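Local structure of thermotoga maritima TmcAL (5Y0T) at residues I58-M62 / P230-F234; A115-Y119 / I176-K181; F269-F275 / S317-K323. The protein belongs to the HIGH nucleotidyl transferase family of the HUP clan and holds adenosine-5'-rp-alpha-thio-triphosphate in a pocket of its nucleotide-binding fold. One frame throughout, in Å; residues are numbered along the deposited sequence.

Interaction 1 (I58-M62 / P230-F234); sequences IALRM and PEDSF
Met-62 reaches over from the end of helix 52-61 and lays its thioether against Pro-230 and Asp-232, at the start of helix 231-242. Much of the contact is van der Waals packing, part of it against the aspartate. The sulfur SD of Met-62 rests 3.7 Å from CB of Pro-230, and CE of Met-62 sits 3.4 Å from CB of Asp-232. Turns at chi2 (-64°) and chi3 (94°) bend the methionine chain, bringing CE against the aspartate. One turn earlier, Ile-58 points its branch methyl CG2 at Ser-233, 3.8 Å from CB, while its CD1 lies near O and OG of the same serine. That hydroxyl has its polar partner in the carbonyl O of Phe-13, and the side chains of Ile-58, Met-62 and Pro-230 also touch Phe-13.

The charged pair is looser. Arg-61 and Asp-232 cross at about a right angle, and NH1 of Arg-61 stays 4.2 Å from OD1 of Asp-232, too far for a salt bridge. Any attraction is probably long-range; NH2 of Arg-61 makes its salt bridge with OE2 of Glu-57, in the same helix. No hydrogen bond links the two segments. Pro-230 is the N-cap residue of helix 231-242. Helix 52-61 connects the parallel neighbouring strands 32-38 and 66-70, a beta-alpha-beta crossover of the Rossmann-like HUP fold, and its last turn packs here against the first turn of helix 231-242.

Interaction 2 (A115-Y119 / I176-K181); sequences ARILY and IHSALK
Leu-180 and Tyr-119 have the most surface buried here, and they meet each other. The leucine puts CB over the centre of the tyrosine ring, 3.7 Å from the centroid and 13° off the ring normal, a CH-pi contact. With CG anti to the backbone N (chi1 174°), the ring of Tyr-119 is carried alongside the second helix, where CE1 comes 3.6 Å from the carbonyl O of Leu-180. The two branch methyls of Leu-180 divide their work: CD1 packs on CB of Tyr-119, and CD2 lies over one face of the guanidinium of Arg-116, 3.8 Å from NH2.

Both helices belong to the long connection between the parallel neighbouring strands 98-103 and 187-192 of the Rossmann-like sheet, helix 167-182 leading into the second strand. The axes of segments 115-119 and 176-181 come within 8.9 Å, with a crossing angle of -46°.

His-177, the third large contributor, slides its imidazole against the backbone of the first helix. CB of Leu-118 sits above one face, offset toward the rim, and CD2 of His-177 is 3.7 Å from CB of Tyr-119. NE2 of His-177 approaches O of Leu-118, but the angle is too poor for a hydrogen bond; that carbonyl is bonded by Gln-121. Beside the histidine, Ala-115 fits closely into the second helix, its CB only 3.4 Å from CG2 of Ile-176.

Interaction 3 (F269-F275 / S317-K323); sequences FEKIHGF and SVFEVNK
Lys-323 stretches along the backbone of 269-275, the chain extended beyond CG, and carries NZ to two backbone carbonyls, those of Glu-270 and Phe-275. This is a loop-to-loop junction: a type II beta turn from Ile-272 to Phe-275 faces the Schellman motif at Glu-320, which ends helix 307-318, and the N-cap of helix 323-332 at Asn-322. NZ of Lys-323 donates to O of Glu-270 at 2.8 Å, tilted 21° from the carbonyl plane, and more weakly to O of Phe-275. Its aliphatic part passes the carbonyls of Lys-271 and Ile-272 on the way.

The backbones meet in a single beta bridge at Ile-272 and Asn-322. N of His-273 gives a nearly straight bond (174°) to O of Val-321 in the carbonyl plane, while N of Lys-323 reaches O of Lys-271 at 3.0 Å with a more bent one (138°).

Ile-272 turns its two arms to different parts of the opposite loop: CG2 lies 3.6 Å from O of Val-321, and CD1 meets CA of Glu-320. On the helix side, Phe-269 and Phe-275 both present a ring edge to OG of Ser-317, which is hydrogen-bonded to O of Leu-313; CE2 of Phe-275 is 3.4 Å from OG of Ser-317. CB of Phe-269 covers a face of the Phe-275 ring. One water has its O 2.6 Å from ND1 of His-273, at the edge of the ring, and donates to O of Lys-323 at 2.8 Å.

How the interactions relate
All three contacts stand apart: the nearest atoms of interactions 1 and 2 are about 22 Å from each other, those of 1 and 3 about 21 Å, and those of 2 and 3 about 12 Å. Along the chain, interaction 2 is nested inside the loop that interaction 1 closes, and interaction 3 follows both. Interactions 1 and 3 lie on opposite sides of the chain's centre. In interaction 1 the side chain of Ile-58 is about 11 Å from the bound adenosine-5'-rp-alpha-thio-triphosphate (TAT). In interaction 2 the side chain of Ile-176 is about 12 Å from the same bound TAT. Only interaction 3 reaches the second subunit: Val-318 and Phe-319 of its own segment pack on Leu-263 of that chain.

Interaction 1 (I58-M62 / P230-F234)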
loop_
_atom_site.group_PDB
_atom_site.type_symbol
_atom_site.label_atom_id
_atom_site.label_comp_id
_atom_site.label_asym_id
_atom_site.label_seq_id
_atom_site.Cartn_x
_atom_site.Cartn_y
_atom_site.Cartn_z
ATOM N N ILE A 58 13.163 28.466 -2.534
ATOM C CA ILE A 58 13.813 29.120 -1.386
ATOM C C ILE A 58 15.337 29.087 -1.507
ATOM O O ILE A 58 16.011 30.099 -1.277
ATOM C CB ILE A 58 13.401 28.470 -0.045
ATOM C CG1 ILE A 58 11.884 28.599 0.174
ATOM C CG2 ILE A 58 14.177 29.111 1.109
ATOM C CD1 ILE A 58 11.325 27.692 1.292
ATOM N N ALA A 59 15.884 27.950 -1.913
ATOM C CA ALA A 59 17.345 27.829 -2.024
ATOM C C ALA A 59 17.877 28.856 -3.026
ATOM O O ALA A 59 18.855 29.573 -2.754
ATOM C CB ALA A 59 17.741 26.401 -2.435
ATOM N N LEU A 60 17.198 28.966 -4.164
ATOM C CA LEU A 60 17.548 29.977 -5.160
ATOM C C LEU A 60 17.494 31.383 -4.579
ATOM O O LEU A 60 18.398 32.198 -4.808
ATOM C CB LEU A 60 16.616 29.898 -6.364
ATOM C CG LEU A 60 16.643 28.574 -7.127
ATOM C CD1 LEU A 60 15.734 28.683 -8.363
ATOM C CD2 LEU A 60 18.081 28.188 -7.516
ATOM N N ARG A 61 16.425 31.687 -3.850
ATOM C CA ARG A 61 16.307 33.019 -3.259
ATOM C C ARG A 61 17.397 33.307 -2.245
ATOM O O ARG A 61 17.767 34.469 -2.023
ATOM C CB ARG A 61 14.931 33.189 -2.629
ATOM C CG ARG A 61 13.830 33.272 -3.676
ATOM C CD ARG A 61 12.494 33.616 -3.073
ATOM N NE ARG A 61 11.501 33.863 -4.113
ATOM C CZ ARG A 61 10.281 34.326 -3.879
ATOM N NH1 ARG A 61 9.898 34.593 -2.635
ATOM N NH2 ARG A 61 9.446 34.528 -4.888
ATOM N N MET A 62 17.943 32.254 -1.645
ATOM C CA MET A 62 18.897 32.435 -0.568
ATOM C C MET A 62 20.333 32.488 -1.060
ATOM O O MET A 62 21.250 32.672 -0.257
ATOM C CB MET A 62 18.731 31.331 0.473
ATOM C CG MET A 62 17.379 31.352 1.179
ATOM S SD MET A 62 17.062 32.829 2.174
ATOM C CE MET A 62 16.184 33.878 1.038
ATOM N N PRO A 230 14.633 32.708 7.543
ATOM C CA PRO A 230 14.765 33.915 6.722
ATOM C C PRO A 230 13.393 34.304 6.149
ATOM O O PRO A 230 12.537 33.433 5.951
ATOM C CB PRO A 230 15.730 33.494 5.612
ATOM C CG PRO A 230 16.456 32.304 6.148
ATOM C CD PRO A 230 15.461 31.595 7.044
ATOM N N GLU A 231 13.197 35.586 5.876
ATOM C CA GLU A 231 11.910 36.085 5.390
ATOM C C GLU A 231 11.399 35.352 4.146
ATOM O O GLU A 231 10.234 34.940 4.090
ATOM C CB GLU A 231 12.019 37.582 5.100
ATOM C CG GLU A 231 10.685 38.242 4.807
ATOM C CD GLU A 231 10.809 39.747 4.649
ATOM O OE1 GLU A 231 11.953 40.256 4.627
ATOM O OE2 GLU A 231 9.758 40.418 4.555
ATOM N N ASP A 232 12.256 35.159 3.147
ATOM C CA ASP A 232 11.783 34.492 1.932
ATOM C C ASP A 232 11.403 33.042 2.191
ATOM O O ASP A 232 10.533 32.484 1.504
ATOM C CB ASP A 232 12.826 34.546 0.818
ATOM C CG ASP A 232 12.952 35.924 0.192
ATOM O OD1 ASP A 232 12.028 36.752 0.339
ATOM O OD2 ASP A 232 13.984 36.176 -0.457
ATOM N N SER A 233 12.055 32.417 3.169
ATOM C CA SER A 233 11.740 31.032 3.491
ATOM C C SER A 233 10.369 30.968 4.151
ATOM O O SER A 233 9.532 30.151 3.787
ATOM C CB SER A 233 12.812 30.430 4.409
ATOM O OG SER A 233 12.445 29.126 4.808
ATOM N N PHE A 234 10.146 31.850 5.123
ATOM C CA PHE A 234 8.856 31.917 5.800
ATOM C C PHE A 234 7.734 32.254 4.815
ATOM O O PHE A 234 6.634 31.709 4.899
ATOM C CB PHE A 234 8.889 32.959 6.925
ATOM C CG PHE A 234 7.638 32.972 7.765
ATOM C CD1 PHE A 234 7.361 31.921 8.632
ATOM C CD2 PHE A 234 6.725 34.010 7.668
ATOM C CE1 PHE A 234 6.207 31.916 9.403
ATOM C CE2 PHE A 234 5.560 34.007 8.433
ATOM C CZ PHE A 234 5.305 32.961 9.302
#

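Interaction 2 (A115-Y119 / I176-K181)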
loop_
_atom_site.group_PDB
_atom_site.type_symbol
_atom_site.label_atom_id
_atom_site.label_comp_id
_atom_site.label_asym_id
_atom_site.label_seq_id
_atom_site.Cartn_x
_atom_site.Cartn_y
_atom_site.Cartn_z
ATOM N N ALA A 115 38.745 9.733 7.026
ATOM C CA ALA A 115 38.257 9.259 5.728
ATOM C C ALA A 115 39.323 8.456 4.990
ATOM O O ALA A 115 39.010 7.463 4.336
ATOM C CB ALA A 115 37.788 10.422 4.864
ATOM N N ARG A 116 40.578 8.879 5.111
ATOM C CA ARG A 116 41.693 8.185 4.454
ATOM C C ARG A 116 41.863 6.738 4.968
ATOM O O ARG A 116 42.045 5.793 4.186
ATOM C CB ARG A 116 42.986 8.989 4.651
ATOM C CG ARG A 116 44.259 8.305 4.188
ATOM C CD ARG A 116 44.280 8.096 2.687
ATOM N NE ARG A 116 44.223 9.345 1.928
ATOM C CZ ARG A 116 44.324 9.409 0.602
ATOM N NH1 ARG A 116 44.495 8.298 -0.103
ATOM N NH2 ARG A 116 44.259 10.581 -0.017
ATOM N N ILE A 117 41.785 6.563 6.284
ATOM C CA ILE A 117 41.862 5.227 6.873
ATOM C C ILE A 117 40.734 4.343 6.374
ATOM O O ILE A 117 40.969 3.200 5.966
ATOM C CB ILE A 117 41.836 5.292 8.414
ATOM C CG1 ILE A 117 43.062 6.048 8.918
ATOM C CG2 ILE A 117 41.825 3.885 9.017
ATOM C CD1 ILE A 117 42.953 6.504 10.373
ATOM N N LEU A 118 39.510 4.867 6.377
ATOM C CA LEU A 118 38.362 4.094 5.902
ATOM C C LEU A 118 38.450 3.787 4.409
ATOM O O LEU A 118 37.921 2.779 3.935
ATOM C CB LEU A 118 37.050 4.838 6.186
ATOM C CG LEU A 118 36.772 5.224 7.642
ATOM C CD1 LEU A 118 35.450 5.960 7.739
ATOM C CD2 LEU A 118 36.769 3.987 8.544
ATOM N N TYR A 119 39.097 4.675 3.666
ATOM C CA TYR A 119 39.308 4.470 2.237
ATOM C C TYR A 119 40.378 3.411 1.983
ATOM O O TYR A 119 40.186 2.486 1.194
ATOM C CB TYR A 119 39.698 5.797 1.574
ATOM C CG TYR A 119 40.091 5.688 0.119
ATOM C CD1 TYR A 119 39.222 5.136 -0.828
ATOM C CD2 TYR A 119 41.319 6.162 -0.318
ATOM C CE1 TYR A 119 39.586 5.039 -2.168
ATOM C CE2 TYR A 119 41.690 6.074 -1.650
ATOM C CZ TYR A 119 40.824 5.515 -2.569
ATOM O OH TYR A 119 41.213 5.433 -3.885
ATOM N N ILE A 176 33.833 12.790 2.308
ATOM C CA ILE A 176 35.219 12.758 1.900
ATOM C C ILE A 176 35.592 11.352 1.444
ATOM O O ILE A 176 36.261 11.169 0.424
ATOM C CB ILE A 176 36.146 13.223 3.054
ATOM C CG1 ILE A 176 35.873 14.697 3.394
ATOM C CG2 ILE A 176 37.611 13.043 2.682
ATOM C CD1 ILE A 176 36.414 15.135 4.751
ATOM N N HIS A 177 35.150 10.357 2.202
ATOM C CA HIS A 177 35.390 8.967 1.836
ATOM C C HIS A 177 34.812 8.674 0.459
ATOM O O HIS A 177 35.484 8.066 -0.372
ATOM C CB HIS A 177 34.793 8.023 2.873
ATOM C CG HIS A 177 35.061 6.577 2.594
ATOM N ND1 HIS A 177 34.308 5.564 3.145
ATOM C CD2 HIS A 177 35.992 5.974 1.817
ATOM C CE1 HIS A 177 34.763 4.397 2.721
ATOM N NE2 HIS A 177 35.788 4.618 1.915
ATOM N N SER A 178 33.578 9.120 0.213
ATOM C CA SER A 178 32.939 8.967 -1.099
ATOM C C SER A 178 33.753 9.607 -2.222
ATOM O O SER A 178 33.943 9.010 -3.285
ATOM C CB SER A 178 31.530 9.571 -1.078
ATOM O OG SER A 178 30.668 8.757 -0.292
ATOM N N ALA A 179 34.240 10.822 -1.991
ATOM C CA ALA A 179 35.051 11.490 -3.003
ATOM C C ALA A 179 36.310 10.684 -3.295
ATOM O O ALA A 179 36.715 10.564 -4.445
ATOM C CB ALA A 179 35.420 12.879 -2.552
ATOM N N LEU A 180 36.933 10.137 -2.246
ATOM C CA LEU A 180 38.115 9.291 -2.431
ATOM C C LEU A 180 37.748 8.072 -3.267
ATOM O O LEU A 180 38.445 7.734 -4.231
ATOM C CB LEU A 180 38.706 8.854 -1.078
ATOM C CG LEU A 180 39.419 9.965 -0.301
ATOM C CD1 LEU A 180 39.892 9.489 1.089
ATOM C CD2 LEU A 180 40.590 10.474 -1.125
ATOM N N LYS A 181 36.642 7.422 -2.916
ATOM C CA LYS A 181 36.232 6.222 -3.656
ATOM C C LYS A 181 36.025 6.488 -5.139
ATOM O O LYS A 181 36.409 5.670 -5.975
ATOM C CB LYS A 181 34.949 5.619 -3.075
ATOM C CG LYS A 181 35.108 5.052 -1.683
ATOM C CD LYS A 181 34.077 3.964 -1.421
ATOM C CE LYS A 181 32.729 4.327 -2.015
ATOM N NZ LYS A 181 31.646 3.427 -1.532
#

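Interaction 3 (F269-F275 / S317-K323)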
loop_
_atom_site.group_PDB
_atom_site.type_symbol
_atom_site.label_atom_id
_atom_site.label_comp_id
_atom_site.label_asym_id
_atom_site.label_seq_id
_atom_site.Cartn_x
_atom_site.Cartn_y
_atom_site.Cartn_z
ATOM N N PHE A 269 9.462 -8.196 3.464
ATOM C CA PHE A 269 10.441 -7.321 4.126
ATOM C C PHE A 269 11.880 -7.823 3.959
ATOM O O PHE A 269 12.813 -7.022 3.888
ATOM C CB PHE A 269 10.115 -7.153 5.618
ATOM C CG PHE A 269 8.790 -6.474 5.877
ATOM C CD1 PHE A 269 8.615 -5.121 5.598
ATOM C CD2 PHE A 269 7.722 -7.189 6.400
ATOM C CE1 PHE A 269 7.403 -4.496 5.828
ATOM C CE2 PHE A 269 6.497 -6.573 6.626
ATOM C CZ PHE A 269 6.333 -5.231 6.349
ATOM N N GLU A 270 12.059 -9.137 3.872
ATOM C CA GLU A 270 13.394 -9.713 3.663
ATOM C C GLU A 270 14.057 -9.222 2.365
ATOM O O GLU A 270 15.281 -9.184 2.258
ATOM C CB GLU A 270 13.327 -11.249 3.675
ATOM C CG GLU A 270 13.105 -11.811 5.063
ATOM C CD GLU A 270 12.655 -13.266 5.076
ATOM O OE1 GLU A 270 12.775 -13.951 4.037
ATOM O OE2 GLU A 270 12.172 -13.718 6.136
ATOM N N LYS A 271 13.254 -8.828 1.388
ATOM C CA LYS A 271 13.796 -8.325 0.127
ATOM C C LYS A 271 14.089 -6.827 0.150
ATOM O O LYS A 271 14.704 -6.292 -0.781
ATOM C CB LYS A 271 12.834 -8.618 -1.015
ATOM C CG LYS A 271 12.530 -10.095 -1.223
ATOM C CD LYS A 271 11.397 -10.239 -2.232
ATOM C CE LYS A 271 10.747 -11.614 -2.186
ATOM N NZ LYS A 271 9.455 -11.580 -2.938
ATOM N N ILE A 272 13.639 -6.139 1.195
ATOM C CA ILE A 272 13.772 -4.685 1.245
ATOM C C ILE A 272 15.136 -4.299 1.831
ATOM O O ILE A 272 15.615 -4.923 2.780
ATOM C CB ILE A 272 12.624 -4.048 2.063
ATOM C CG1 ILE A 272 11.269 -4.338 1.394
ATOM C CG2 ILE A 272 12.828 -2.541 2.231
ATOM C CD1 ILE A 272 11.121 -3.752 -0.036
ATOM N N HIS A 273 15.771 -3.290 1.238
ATOM C CA HIS A 273 17.097 -2.886 1.673
ATOM C C HIS A 273 17.087 -2.447 3.124
ATOM O O HIS A 273 16.191 -1.716 3.544
ATOM C CB HIS A 273 17.651 -1.747 0.817
ATOM C CG HIS A 273 18.978 -1.247 1.301
ATOM N ND1 HIS A 273 20.147 -1.952 1.109
ATOM C CD2 HIS A 273 19.311 -0.157 2.029
ATOM C CE1 HIS A 273 21.148 -1.303 1.676
ATOM N NE2 HIS A 273 20.669 -0.205 2.234
ATOM N N GLY A 274 18.089 -2.888 3.878
ATOM C CA GLY A 274 18.251 -2.461 5.256
ATOM C C GLY A 274 17.657 -3.399 6.294
ATOM O O GLY A 274 17.850 -3.200 7.485
ATOM N N PHE A 275 16.920 -4.414 5.857
ATOM C CA PHE A 275 16.371 -5.376 6.805
ATOM C C PHE A 275 17.397 -6.431 7.200
ATOM O O PHE A 275 17.988 -7.096 6.356
ATOM C CB PHE A 275 15.107 -6.034 6.246
ATOM C CG PHE A 275 13.874 -5.233 6.511
ATOM C CD1 PHE A 275 13.142 -5.427 7.675
ATOM C CD2 PHE A 275 13.476 -4.244 5.632
ATOM C CE1 PHE A 275 12.026 -4.662 7.939
ATOM C CE2 PHE A 275 12.363 -3.477 5.887
ATOM C CZ PHE A 275 11.635 -3.679 7.034
ATOM N N SER A 317 10.222 0.213 2.589
ATOM C CA SER A 317 9.178 -0.791 2.414
ATOM C C SER A 317 8.027 -0.292 1.539
ATOM O O SER A 317 7.596 -0.973 0.609
ATOM C CB SER A 317 8.638 -1.240 3.775
ATOM O OG SER A 317 9.675 -1.793 4.557
ATOM N N VAL A 318 7.515 0.896 1.830
ATOM C CA VAL A 318 6.354 1.371 1.087
ATOM C C VAL A 318 6.714 1.661 -0.376
ATOM O O VAL A 318 5.877 1.513 -1.266
ATOM C CB VAL A 318 5.738 2.614 1.762
ATOM C CG1 VAL A 318 6.536 3.878 1.430
ATOM C CG2 VAL A 318 4.297 2.776 1.350
ATOM N N PHE A 319 7.964 2.031 -0.634
ATOM C CA PHE A 319 8.410 2.331 -1.991
ATOM C C PHE A 319 9.049 1.113 -2.651
ATOM O O PHE A 319 9.540 1.198 -3.780
ATOM C CB PHE A 319 9.385 3.516 -1.974
ATOM C CG PHE A 319 8.727 4.825 -1.620
ATOM C CD1 PHE A 319 7.474 5.136 -2.136
ATOM C CD2 PHE A 319 9.348 5.731 -0.766
ATOM C CE1 PHE A 319 6.837 6.332 -1.820
ATOM C CE2 PHE A 319 8.729 6.934 -0.435
ATOM C CZ PHE A 319 7.469 7.239 -0.964
ATOM N N GLU A 320 9.035 -0.010 -1.934
ATOM C CA GLU A 320 9.591 -1.281 -2.423
ATOM C C GLU A 320 11.021 -1.112 -2.897
ATOM O O GLU A 320 11.396 -1.508 -4.002
ATOM C CB GLU A 320 8.725 -1.856 -3.547
ATOM C CG GLU A 320 7.327 -2.218 -3.086
ATOM C CD GLU A 320 6.519 -2.924 -4.156
ATOM O OE1 GLU A 320 6.547 -2.464 -5.321
ATOM O OE2 GLU A 320 5.856 -3.934 -3.823
ATOM N N VAL A 321 11.835 -0.533 -2.039
ATOM C CA VAL A 321 13.203 -0.257 -2.423
ATOM C C VAL A 321 14.001 -1.498 -2.038
ATOM O O VAL A 321 14.359 -1.687 -0.876
ATOM C CB VAL A 321 13.692 1.025 -1.693
ATOM C CG1 VAL A 321 15.142 1.341 -1.999
ATOM C CG2 VAL A 321 12.782 2.211 -2.064
ATOM N N ASN A 322 14.334 -2.326 -3.025
ATOM C CA ASN A 322 14.816 -3.653 -2.682
ATOM C C ASN A 322 16.335 -3.686 -2.597
ATOM O O ASN A 322 17.006 -2.721 -2.975
ATOM C CB ASN A 322 14.303 -4.698 -3.688
ATOM C CG ASN A 322 14.748 -4.418 -5.113
ATOM O OD1 ASN A 322 15.906 -4.638 -5.470
ATOM N ND2 ASN A 322 13.823 -3.946 -5.941
ATOM N N LYS A 323 16.871 -4.819 -2.153
ATOM C CA LYS A 323 18.288 -4.922 -1.818
ATOM C C LYS A 323 19.184 -4.836 -3.047
ATOM O O LYS A 323 20.238 -4.190 -3.010
ATOM C CB LYS A 323 18.555 -6.218 -1.047
ATOM C CG LYS A 323 17.940 -6.201 0.355
ATOM C CD LYS A 323 18.214 -7.492 1.151
ATOM C CE LYS A 323 17.963 -7.272 2.651
ATOM N NZ LYS A 323 17.753 -8.543 3.413
HETATM O O HOH W 1 21.371 -3.676 -0.456
#